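Local coordinates for protein cytidine deaminase (Burkholderia pseudomallei, PDB 3DMO) that probably scavenges cytidine and 2'-deoxycytidine for UMP synthesis, as a zinc-dependent deaminase that hydrolyses them to uridine and 2'-deoxyuridine with release of ammonia, at residues K44-C49 with A73-G78; V114-N117 with D121-V124; E16-A21 with A84-T89; M9-L14 with T110-L115. All coordinates share one frame; numbering follows the deposited sequence.

Interaction 1 (K44-C49 with A73-G78); sequences KVFHGC and AGYRPG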
loop_
_atom_site.group_PDB
_atom_site.type_symbol
_atom_site.label_atom_id
_atom_site.label_comp_id
_atom_site.label_asym_id
_atom_site.label_seq_id
_atom_site.Cartn_x
_atom_site.Cartn_y
_atom_site.Cartn_z
ATOM N N LYS A 44 -21.630 -16.856 -8.036
ATOM C CA LYS A 44 -21.015 -17.045 -6.725
ATOM C C LYS A 44 -20.767 -15.693 -6.061
ATOM O O LYS A 44 -20.384 -14.727 -6.722
ATOM C CB LYS A 44 -19.706 -17.813 -6.861
ATOM C CG LYS A 44 -19.205 -18.431 -5.573
ATOM C CD LYS A 44 -18.235 -19.566 -5.884
ATOM C CE LYS A 44 -18.105 -20.538 -4.714
ATOM N NZ LYS A 44 -17.386 -19.928 -3.558
ATOM N N VAL A 45 -20.992 -15.639 -4.753
ATOM C CA VAL A 45 -20.849 -14.408 -3.983
ATOM C C VAL A 45 -19.644 -14.501 -3.048
ATOM O O VAL A 45 -19.448 -15.515 -2.378
ATOM C CB VAL A 45 -22.144 -14.084 -3.201
ATOM C CG1 VAL A 45 -21.958 -12.869 -2.292
ATOM C CG2 VAL A 45 -23.278 -13.834 -4.171
ATOM N N PHE A 46 -18.824 -13.452 -3.046
ATOM C CA PHE A 46 -17.685 -13.360 -2.143
ATOM C C PHE A 46 -17.833 -12.157 -1.218
ATOM O O PHE A 46 -18.078 -11.043 -1.687
ATOM C CB PHE A 46 -16.375 -13.261 -2.937
ATOM C CG PHE A 46 -16.004 -14.538 -3.632
ATOM C CD1 PHE A 46 -15.171 -15.467 -3.006
ATOM C CD2 PHE A 46 -16.509 -14.831 -4.891
ATOM C CE1 PHE A 46 -14.835 -16.664 -3.636
ATOM C CE2 PHE A 46 -16.178 -16.023 -5.524
ATOM C CZ PHE A 46 -15.335 -16.935 -4.889
ATOM N N HIS A 47 -17.691 -12.402 0.086
ATOM C CA HIS A 47 -17.694 -11.351 1.103
ATOM C C HIS A 47 -16.306 -10.727 1.214
ATOM O O HIS A 47 -15.290 -11.416 1.102
ATOM C CB HIS A 47 -18.032 -11.933 2.475
ATOM C CG HIS A 47 -19.482 -12.223 2.682
ATOM N ND1 HIS A 47 -20.437 -12.007 1.711
ATOM C CD2 HIS A 47 -20.139 -12.741 3.746
ATOM C CE1 HIS A 47 -21.621 -12.368 2.175
ATOM N NE2 HIS A 47 -21.467 -12.819 3.406
ATOM N N GLY A 48 -16.278 -9.428 1.474
ATOM C CA GLY A 48 -15.055 -8.746 1.842
ATOM C C GLY A 48 -15.340 -7.796 2.986
ATOM O O GLY A 48 -16.452 -7.279 3.122
ATOM N N CYS A 49 -14.339 -7.582 3.826
ATOM C CA CYS A 49 -14.431 -6.595 4.886
ATOM C C CYS A 49 -13.065 -5.942 5.029
ATOM O O CYS A 49 -12.053 -6.492 4.553
ATOM C CB CYS A 49 -14.873 -7.261 6.196
ATOM S SG CYS A 49 -13.753 -8.554 6.768
ATOM N N ALA A 73 -9.887 -17.967 -5.436
ATOM C CA ALA A 73 -10.800 -19.050 -5.780
ATOM C C ALA A 73 -10.791 -19.389 -7.278
ATOM O O ALA A 73 -11.521 -20.272 -7.714
ATOM C CB ALA A 73 -12.232 -18.722 -5.297
ATOM N N GLY A 74 -9.965 -18.696 -8.060
ATOM C CA GLY A 74 -9.810 -19.001 -9.478
ATOM C C GLY A 74 -10.612 -18.135 -10.434
ATOM O O GLY A 74 -10.708 -18.445 -11.621
ATOM N N TYR A 75 -11.193 -17.052 -9.930
ATOM C CA TYR A 75 -11.862 -16.097 -10.803
ATOM C C TYR A 75 -10.804 -15.145 -11.306
ATOM O O TYR A 75 -9.828 -14.871 -10.599
ATOM C CB TYR A 75 -13.026 -15.393 -10.096
ATOM C CG TYR A 75 -14.157 -16.355 -9.860
ATOM C CD1 TYR A 75 -15.134 -16.542 -10.829
ATOM C CD2 TYR A 75 -14.209 -17.116 -8.702
ATOM C CE1 TYR A 75 -16.160 -17.460 -10.640
ATOM C CE2 TYR A 75 -15.232 -18.034 -8.492
ATOM C CZ TYR A 75 -16.195 -18.196 -9.474
ATOM O OH TYR A 75 -17.211 -19.096 -9.285
ATOM N N ARG A 76 -10.981 -14.682 -12.533
ATOM C CA ARG A 76 -9.955 -13.917 -13.231
ATOM C C ARG A 76 -10.503 -12.546 -13.616
ATOM O O ARG A 76 -11.713 -12.330 -13.591
ATOM C CB ARG A 76 -9.501 -14.716 -14.451
ATOM C CG ARG A 76 -8.736 -15.980 -14.058
ATOM C CD ARG A 76 -8.891 -17.070 -15.096
ATOM N NE ARG A 76 -10.272 -17.554 -15.150
ATOM C CZ ARG A 76 -10.670 -18.625 -15.832
ATOM N NH1 ARG A 76 -9.791 -19.355 -16.514
ATOM N NH2 ARG A 76 -11.957 -18.977 -15.819
ATOM N N PRO A 77 -9.619 -11.591 -13.949
ATOM C CA PRO A 77 -10.148 -10.292 -14.367
ATOM C C PRO A 77 -11.254 -10.389 -15.412
ATOM O O PRO A 77 -11.127 -11.131 -16.407
ATOM C CB PRO A 77 -8.925 -9.593 -14.950
ATOM C CG PRO A 77 -7.782 -10.159 -14.153
ATOM C CD PRO A 77 -8.143 -11.605 -13.915
ATOM N N GLY A 78 -12.333 -9.652 -15.177
ATOM C CA GLY A 78 -13.463 -9.624 -16.098
ATOM C C GLY A 78 -14.552 -10.634 -15.789
ATOM O O GLY A 78 -15.578 -10.662 -16.475
#
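The backbones at Phe46 and Ala73 stay well apart, with CA of Phe46 9.6 Å from CA of Ala73, and side chains span the gap. Phe46 is the centre of the contact. Its CG lies anti to the carbonyl carbon (chi1 -71°), which sends the ring out from strand 45-49 toward residues 73-75. CZ of Phe46 meets the methyl CB of Ala73 at 3.6 Å. CE2 of Phe46 meets CE2 of Tyr75 at 3.7 Å, and the tyrosine carbon comes in at the edge of the phenylalanine ring. The two ring planes are 72° apart and their centroids 5.6 Å apart. Lys44 crosses Tyr75 at about a right angle. Its aliphatic CD lies 3.6 Å from Tyr75 OH. That hydroxyl is hydrogen-bonded to Asp42 OD2, in the turn before strand 45-49. Gly74 has positive phi and ends helix 62-72 in a Schellman motif, which turns the chain from Ala73 to Tyr75. The contact is a surface patch. It joins the loop between helix 62-72 and strand 80-87 to strand 45-49, the outermost on its side within this chain. Tyr75 and Phe46 also rest on Thr40 of strand 34-40.

Interaction 2 (V114-N117 with D121-V124); sequences VLTN and DVRV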
loop_
_atom_site.group_PDB
_atom_site.type_symbol
_atom_site.label_atom_id
_atom_site.label_comp_id
_atom_site.label_asym_id
_atom_site.label_seq_id
_atom_site.Cartn_x
_atom_site.Cartn_y
_atom_site.Cartn_z
ATOM N N VAL A 114 -22.428 -1.027 -6.772
ATOM C CA VAL A 114 -23.602 -0.626 -5.998
ATOM C C VAL A 114 -23.129 -0.083 -4.645
ATOM O O VAL A 114 -22.625 -0.841 -3.812
ATOM C CB VAL A 114 -24.575 -1.830 -5.757
ATOM C CG1 VAL A 114 -25.809 -1.388 -4.974
ATOM C CG2 VAL A 114 -24.970 -2.505 -7.082
ATOM N N LEU A 115 -23.276 1.225 -4.443
ATOM C CA LEU A 115 -22.791 1.877 -3.221
ATOM C C LEU A 115 -23.955 2.200 -2.307
ATOM O O LEU A 115 -24.977 2.709 -2.759
ATOM C CB LEU A 115 -22.031 3.158 -3.565
ATOM C CG LEU A 115 -20.862 2.963 -4.520
ATOM C CD1 LEU A 115 -20.326 4.323 -4.945
ATOM C CD2 LEU A 115 -19.785 2.069 -3.875
ATOM N N THR A 116 -23.794 1.913 -1.022
ATOM C CA THR A 116 -24.873 2.148 -0.068
ATOM C C THR A 116 -24.354 2.480 1.337
ATOM O O THR A 116 -23.148 2.506 1.576
ATOM C CB THR A 116 -25.889 0.962 -0.065
ATOM O OG1 THR A 116 -27.084 1.348 0.629
ATOM C CG2 THR A 116 -25.309 -0.300 0.560
ATOM N N ASN A 117 -25.270 2.762 2.256
ATOM C CA ASN A 117 -24.906 2.988 3.649
ATOM C C ASN A 117 -25.838 2.169 4.520
ATOM O O ASN A 117 -26.458 1.224 4.027
ATOM C CB ASN A 117 -24.944 4.480 4.003
ATOM C CG ASN A 117 -26.309 5.103 3.771
ATOM O OD1 ASN A 117 -27.281 4.404 3.496
ATOM N ND2 ASN A 117 -26.386 6.424 3.869
ATOM N N ASP A 121 -29.652 4.611 1.621
ATOM C CA ASP A 121 -29.218 5.435 0.490
ATOM C C ASP A 121 -28.358 4.623 -0.476
ATOM O O ASP A 121 -27.369 4.010 -0.064
ATOM C CB ASP A 121 -28.462 6.672 0.973
ATOM C CG ASP A 121 -29.273 7.484 1.968
ATOM O OD1 ASP A 121 -30.362 7.990 1.591
ATOM O OD2 ASP A 121 -28.829 7.598 3.130
ATOM N N VAL A 122 -28.751 4.621 -1.748
ATOM C CA VAL A 122 -28.111 3.784 -2.768
ATOM C C VAL A 122 -27.757 4.611 -3.991
ATOM O O VAL A 122 -28.541 5.449 -4.425
ATOM C CB VAL A 122 -29.027 2.608 -3.206
ATOM C CG1 VAL A 122 -28.362 1.768 -4.316
ATOM C CG2 VAL A 122 -29.369 1.729 -2.033
ATOM N N ARG A 123 -26.556 4.413 -4.530
ATOM C CA ARG A 123 -26.302 4.825 -5.903
ATOM C C ARG A 123 -25.569 3.741 -6.675
ATOM O O ARG A 123 -24.763 2.985 -6.114
ATOM C CB ARG A 123 -25.590 6.179 -6.006
ATOM C CG ARG A 123 -24.139 6.196 -5.608
ATOM C CD ARG A 123 -23.592 7.600 -5.804
ATOM N NE ARG A 123 -22.130 7.654 -5.744
ATOM C CZ ARG A 123 -21.332 7.652 -6.808
ATOM N NH1 ARG A 123 -21.841 7.583 -8.033
ATOM N NH2 ARG A 123 -20.016 7.719 -6.651
ATOM N N VAL A 124 -25.888 3.657 -7.959
ATOM C CA VAL A 124 -25.309 2.651 -8.831
ATOM C C VAL A 124 -24.393 3.346 -9.824
ATOM O O VAL A 124 -24.756 4.341 -10.461
ATOM C CB VAL A 124 -26.389 1.787 -9.536
ATOM C CG1 VAL A 124 -25.734 0.712 -10.419
ATOM C CG2 VAL A 124 -27.303 1.129 -8.507
#
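Asp121 and Asn117 close the turn of this beta hairpin with a pair of reciprocal bonds. Asp121 N donates to Asn117 OD1 at 3.0 Å, with the donor tilted 26° from the amide's carbonyl plane. In return Asn117 ND2 donates to Asp121 OD2 at 2.8 Å. That bond is nearly straight, 169° at the hydrogen, and uses the anti lone pair of OD2. Chi1 of 59° places CG of Asn117 between its backbone N and carbonyl carbon, which swings the amide back to Asp121. The carbonyl O of Asp121 accepts from Thr116 OG1 at 2.8 Å, with the hydroxyl above the carbonyl plane. Asn117 N adds a weak bond to the same oxygen. Val122 comes next, with CG2 3.5 Å from Thr116 OG1 and CG1 against CG1 of Val114. Arg123 forms an antiparallel hydrogen-bonded pair with Leu115. Leu115 N donates to Arg123 O at 2.8 Å and Arg123 N to Leu115 O at 2.9 Å. Their side chains run side by side, and CD1 of Leu115 lies over one face of the guanidinium, 3.8 Å from NH2. The side chain of Leu115 is about 6 Å from that of Glu63, the predicted proton donor. Val124 pairs with Val114 without hydrogen bonds, on the same face as Val122. Asn117 also binds Thr89 O through ND2 and Gln119 N through OD1. Its buried amide thus has two partners at each end, and these four bonds probably hold its rotation and the shape of the turn.

Interaction 3 (E16-A21 with A84-T89); sequences EAAKAA and AVVGET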
loop_
_atom_site.group_PDB
_atom_site.type_symbol
_atom_site.label_atom_id
_atom_site.label_comp_id
_atom_site.label_asym_id
_atom_site.label_seq_id
_atom_site.Cartn_x
_atom_site.Cartn_y
_atom_site.Cartn_z
ATOM N N GLU A 16 -27.594 -6.740 1.037
ATOM C CA GLU A 16 -27.747 -7.541 2.253
ATOM C C GLU A 16 -26.521 -8.418 2.525
ATOM O O GLU A 16 -26.125 -8.603 3.674
ATOM C CB GLU A 16 -29.033 -8.387 2.223
ATOM C CG GLU A 16 -30.328 -7.584 2.467
ATOM C CD GLU A 16 -30.273 -6.708 3.733
ATOM O OE1 GLU A 16 -30.010 -7.251 4.835
ATOM O OE2 GLU A 16 -30.486 -5.474 3.624
ATOM N N ALA A 17 -25.915 -8.945 1.463
ATOM C CA ALA A 17 -24.680 -9.725 1.594
ATOM C C ALA A 17 -23.489 -8.841 2.011
ATOM O O ALA A 17 -22.661 -9.253 2.822
ATOM C CB ALA A 17 -24.390 -10.489 0.302
ATOM N N ALA A 18 -23.425 -7.624 1.474
ATOM C CA ALA A 18 -22.377 -6.667 1.848
ATOM C C ALA A 18 -22.479 -6.274 3.327
ATOM O O ALA A 18 -21.466 -6.139 4.013
ATOM C CB ALA A 18 -22.434 -5.440 0.956
ATOM N N LYS A 19 -23.702 -6.107 3.819
ATOM C CA LYS A 19 -23.921 -5.807 5.242
ATOM C C LYS A 19 -23.534 -6.987 6.137
ATOM O O LYS A 19 -22.985 -6.790 7.217
ATOM C CB LYS A 19 -25.374 -5.387 5.495
ATOM C CG LYS A 19 -25.754 -4.072 4.859
ATOM C CD LYS A 19 -27.216 -3.699 5.129
ATOM C CE LYS A 19 -27.482 -2.289 4.632
ATOM N NZ LYS A 19 -28.880 -1.846 4.882
ATOM N N ALA A 20 -23.811 -8.212 5.689
ATOM C CA ALA A 20 -23.382 -9.400 6.423
ATOM C C ALA A 20 -21.854 -9.509 6.458
ATOM O O ALA A 20 -21.289 -9.876 7.490
ATOM C CB ALA A 20 -24.014 -10.675 5.837
ATOM N N ALA A 21 -21.207 -9.179 5.334
ATOM C CA ALA A 21 -19.740 -9.121 5.224
ATOM C C ALA A 21 -19.149 -8.118 6.215
ATOM O O ALA A 21 -18.193 -8.427 6.929
ATOM C CB ALA A 21 -19.334 -8.762 3.801
ATOM N N ALA A 84 -21.206 -4.807 -4.351
ATOM C CA ALA A 84 -21.883 -3.870 -3.436
ATOM C C ALA A 84 -20.930 -3.501 -2.311
ATOM O O ALA A 84 -20.191 -4.355 -1.829
ATOM C CB ALA A 84 -23.160 -4.498 -2.854
ATOM N N VAL A 85 -20.931 -2.229 -1.905
ATOM C CA VAL A 85 -20.068 -1.749 -0.814
ATOM C C VAL A 85 -20.945 -0.960 0.172
ATOM O O VAL A 85 -21.789 -0.155 -0.251
ATOM C CB VAL A 85 -18.913 -0.840 -1.342
ATOM C CG1 VAL A 85 -17.824 -0.635 -0.262
ATOM C CG2 VAL A 85 -18.305 -1.421 -2.615
ATOM N N VAL A 86 -20.743 -1.182 1.474
ATOM C CA VAL A 86 -21.566 -0.529 2.506
ATOM C C VAL A 86 -20.719 -0.079 3.706
ATOM O O VAL A 86 -19.826 -0.797 4.152
ATOM C CB VAL A 86 -22.762 -1.438 2.958
ATOM C CG1 VAL A 86 -22.280 -2.765 3.567
ATOM C CG2 VAL A 86 -23.667 -0.699 3.926
ATOM N N GLY A 87 -21.006 1.118 4.212
ATOM C CA GLY A 87 -20.433 1.587 5.471
ATOM C C GLY A 87 -21.397 2.533 6.166
ATOM O O GLY A 87 -22.442 2.875 5.615
ATOM N N GLU A 88 -21.034 2.958 7.375
ATOM C CA GLU A 88 -21.843 3.890 8.160
ATOM C C GLU A 88 -21.512 5.332 7.743
ATOM O O GLU A 88 -20.823 6.073 8.458
ATOM C CB GLU A 88 -21.604 3.667 9.660
ATOM C CG GLU A 88 -22.525 4.466 10.582
ATOM C CD GLU A 88 -23.968 3.998 10.515
ATOM O OE1 GLU A 88 -24.807 4.730 9.932
ATOM O OE2 GLU A 88 -24.260 2.895 11.042
ATOM N N THR A 89 -22.020 5.722 6.581
ATOM C CA THR A 89 -21.729 7.030 6.006
ATOM C C THR A 89 -23.017 7.803 5.745
ATOM O O THR A 89 -24.105 7.220 5.705
ATOM C CB THR A 89 -20.918 6.898 4.686
ATOM O OG1 THR A 89 -21.533 5.916 3.843
ATOM C CG2 THR A 89 -19.481 6.461 4.972
#
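Val86 presses a methyl group against the helix backbone itself, beside Ala18. Its CG1 lies 3.5 Å from Ala18 O and 3.6 Å from Lys19 N, so it touches the peptide link between these two residues. At chi1 61°, Val86 tucks CG1 between its own N and C, and CG2 stands opposite the N. Besides the peptide, Val86 CG1 meets CB of Ala18 at 3.7 Å and CG of Lys19 at 3.9 Å. CG2 meets the lysine chain, at CG and CE. Lys19 runs extended beyond CG and crosses Val86 at about a right angle. Two residues back along the strand, on the same side of it, Ala84 CB meets Ala18 CB at 4.0 Å. Ala18 CB also lies 3.7 Å from Ala84 O.

Small residues bring the elements close. The axes of helix 16-21 and strand 84-87 approach to 7.4 Å, at 51° between their directions. This is the N-terminal helix of the deaminase lying across the central sheet. Ala18 also touches Ala37 of strand 34-40, and on the strand side Val86 packs on Thr116 and Met118. The contact is almost wholly apolar and buried. Of the Lys19 side chain, the aliphatic carbons do the touching, so cohesion here probably comes from close methyl packing rather than from charge.

Interaction 4 (M9-L14 with T110-L115); sequences MTHHAL and TLEVVL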
loop_
_atom_site.group_PDB
_atom_site.type_symbol
_atom_site.label_atom_id
_atom_site.label_comp_id
_atom_site.label_asym_id
_atom_site.label_seq_id
_atom_site.Cartn_x
_atom_site.Cartn_y
_atom_site.Cartn_z
ATOM N N MET A 9 -29.647 -12.354 -8.822
ATOM C CA MET A 9 -29.100 -11.528 -7.751
ATOM C C MET A 9 -29.585 -10.087 -7.914
ATOM O O MET A 9 -29.153 -9.376 -8.826
ATOM C CB MET A 9 -27.569 -11.594 -7.771
ATOM C CG MET A 9 -26.858 -10.776 -6.702
ATOM S SD MET A 9 -26.954 -11.467 -5.036
ATOM C CE MET A 9 -26.519 -13.175 -5.324
ATOM N N THR A 10 -30.487 -9.662 -7.033
ATOM C CA THR A 10 -30.967 -8.279 -7.043
ATOM C C THR A 10 -29.944 -7.359 -6.366
ATOM O O THR A 10 -29.060 -7.831 -5.644
ATOM C CB THR A 10 -32.332 -8.144 -6.331
ATOM O OG1 THR A 10 -32.188 -8.483 -4.948
ATOM C CG2 THR A 10 -33.367 -9.062 -6.965
ATOM N N HIS A 11 -30.058 -6.052 -6.606
ATOM C CA HIS A 11 -29.245 -5.079 -5.874
ATOM C C HIS A 11 -29.502 -5.193 -4.378
ATOM O O HIS A 11 -28.563 -5.118 -3.576
ATOM C CB HIS A 11 -29.509 -3.649 -6.342
ATOM C CG HIS A 11 -28.935 -3.331 -7.686
ATOM N ND1 HIS A 11 -28.025 -4.147 -8.323
ATOM C CD2 HIS A 11 -29.116 -2.263 -8.497
ATOM C CE1 HIS A 11 -27.690 -3.607 -9.481
ATOM N NE2 HIS A 11 -28.332 -2.461 -9.607
ATOM N N HIS A 12 -30.769 -5.393 -4.009
ATOM C CA HIS A 12 -31.154 -5.555 -2.609
ATOM C C HIS A 12 -30.468 -6.746 -1.946
ATOM O O HIS A 12 -29.971 -6.632 -0.823
ATOM C CB HIS A 12 -32.672 -5.677 -2.455
ATOM C CG HIS A 12 -33.112 -5.858 -1.035
ATOM N ND1 HIS A 12 -33.429 -7.091 -0.504
ATOM C CD2 HIS A 12 -33.258 -4.966 -0.025
ATOM C CE1 HIS A 12 -33.767 -6.949 0.765
ATOM N NE2 HIS A 12 -33.671 -5.670 1.082
ATOM N N ALA A 13 -30.452 -7.882 -2.642
ATOM C CA ALA A 13 -29.808 -9.093 -2.150
ATOM C C ALA A 13 -28.296 -8.912 -2.001
ATOM O O ALA A 13 -27.713 -9.387 -1.024
ATOM C CB ALA A 13 -30.109 -10.261 -3.067
ATOM N N LEU A 14 -27.674 -8.236 -2.968
ATOM C CA LEU A 14 -26.222 -7.988 -2.937
ATOM C C LEU A 14 -25.855 -7.045 -1.779
ATOM O O LEU A 14 -24.830 -7.228 -1.118
ATOM C CB LEU A 14 -25.734 -7.394 -4.263
ATOM C CG LEU A 14 -24.560 -7.998 -5.050
ATOM C CD1 LEU A 14 -23.723 -6.907 -5.709
ATOM C CD2 LEU A 14 -23.662 -8.967 -4.274
ATOM N N THR A 110 -16.445 -1.628 -17.002
ATOM C CA THR A 110 -17.887 -1.895 -17.007
ATOM C C THR A 110 -18.432 -2.592 -15.757
ATOM O O THR A 110 -19.635 -2.835 -15.676
ATOM C CB THR A 110 -18.309 -2.703 -18.266
ATOM O OG1 THR A 110 -17.492 -3.873 -18.369
ATOM C CG2 THR A 110 -18.141 -1.854 -19.529
ATOM N N LEU A 111 -17.574 -2.926 -14.788
ATOM C CA LEU A 111 -18.071 -3.556 -13.559
ATOM C C LEU A 111 -19.123 -2.668 -12.890
ATOM O O LEU A 111 -18.884 -1.486 -12.678
ATOM C CB LEU A 111 -16.932 -3.842 -12.569
ATOM C CG LEU A 111 -17.351 -4.388 -11.198
ATOM C CD1 LEU A 111 -17.759 -5.836 -11.287
ATOM C CD2 LEU A 111 -16.251 -4.199 -10.154
ATOM N N GLU A 112 -20.277 -3.252 -12.568
ATOM C CA GLU A 112 -21.348 -2.533 -11.879
ATOM C C GLU A 112 -20.997 -2.408 -10.403
ATOM O O GLU A 112 -20.644 -3.396 -9.763
ATOM C CB GLU A 112 -22.686 -3.260 -12.054
ATOM C CG GLU A 112 -23.864 -2.575 -11.374
ATOM C CD GLU A 112 -25.177 -3.323 -11.570
ATOM O OE1 GLU A 112 -25.277 -4.488 -11.134
ATOM O OE2 GLU A 112 -26.119 -2.735 -12.145
ATOM N N VAL A 113 -21.083 -1.187 -9.879
ATOM C CA VAL A 113 -20.716 -0.902 -8.500
ATOM C C VAL A 113 -21.942 -0.315 -7.786
ATOM O O VAL A 113 -22.450 0.736 -8.175
ATOM C CB VAL A 113 -19.508 0.077 -8.438
ATOM C CG1 VAL A 113 -19.151 0.399 -6.997
ATOM C CG2 VAL A 113 -18.295 -0.507 -9.174
ATOM N N VAL A 114 -22.428 -1.027 -6.772
ATOM C CA VAL A 114 -23.602 -0.626 -5.998
ATOM C C VAL A 114 -23.129 -0.083 -4.645
ATOM O O VAL A 114 -22.625 -0.841 -3.812
ATOM C CB VAL A 114 -24.575 -1.830 -5.757
ATOM C CG1 VAL A 114 -25.809 -1.388 -4.974
ATOM C CG2 VAL A 114 -24.970 -2.505 -7.082
ATOM N N LEU A 115 -23.276 1.225 -4.443
ATOM C CA LEU A 115 -22.791 1.877 -3.221
ATOM C C LEU A 115 -23.955 2.200 -2.307
ATOM O O LEU A 115 -24.977 2.709 -2.759
ATOM C CB LEU A 115 -22.031 3.158 -3.565
ATOM C CG LEU A 115 -20.862 2.963 -4.520
ATOM C CD1 LEU A 115 -20.326 4.323 -4.945
ATOM C CD2 LEU A 115 -19.785 2.069 -3.875
#
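The imidazole of His11 presents an edge to Glu112 and a face to Val114. With chi1 at -73°, the imidazole swings to the side of the backbone N and out from the first turn of the helix toward strand 112-115. Glu112 comes from the opposite direction, with its chain extended beyond CG. Glu112 OE1 lies in the plane of the ring at its edge, 3.1 Å from His11 CE1, and OE2 is 3.2 Å from the same carbon. The carboxylate plane is turned 72° from the ring plane. CE1 is a polarised carbon between two nitrogens, and the nearby carboxylate probably attracts its hydrogen.

From a different quarter, the CG2 methyl of Val114 sits over one ring face. It is 3.9 Å from the centroid and 19° off the normal, a CH-pi contact shifted toward ND1, which it meets at 3.7 Å. The contact sets the start of helix 11-22 on a strand of the mixed deaminase sheet. Thr10 is the N-cap of that helix: its OG1 accepts from Ala13 N at 2.9 Å, one turn on. Leu14, a turn after His11, points to the same strand and packs on Ala84 of strand 80-87. Val124 of the outermost strand 122-126 touches both His11 and Glu112. Glu112 OE1 accepts its main hydrogen bond from NE2 of His6, in a hexahistidine run that is evidently a purification tag.

All four contacts reach one mixed sheet, whose order is 45-49, 34-40, 80-87, 112-116, 122-126. Interaction 1 lies at one outermost strand and interaction 2 at the other, on opposite sides of the chain's centre, with centres 20 Å apart. Interactions 3 and 4 lie between them and share helix 11-22, so that one helix spans neighbouring strands 80-87 and 112-116. Interactions 2 and 4 share Val114 and Leu115, with centres 9 Å apart. Along the chain, interaction 4 spans interaction 3, which in turn spans interaction 1; interaction 2 follows as a local hairpin. The N-terminal helix thus ties early and late parts of the chain into one deaminase domain.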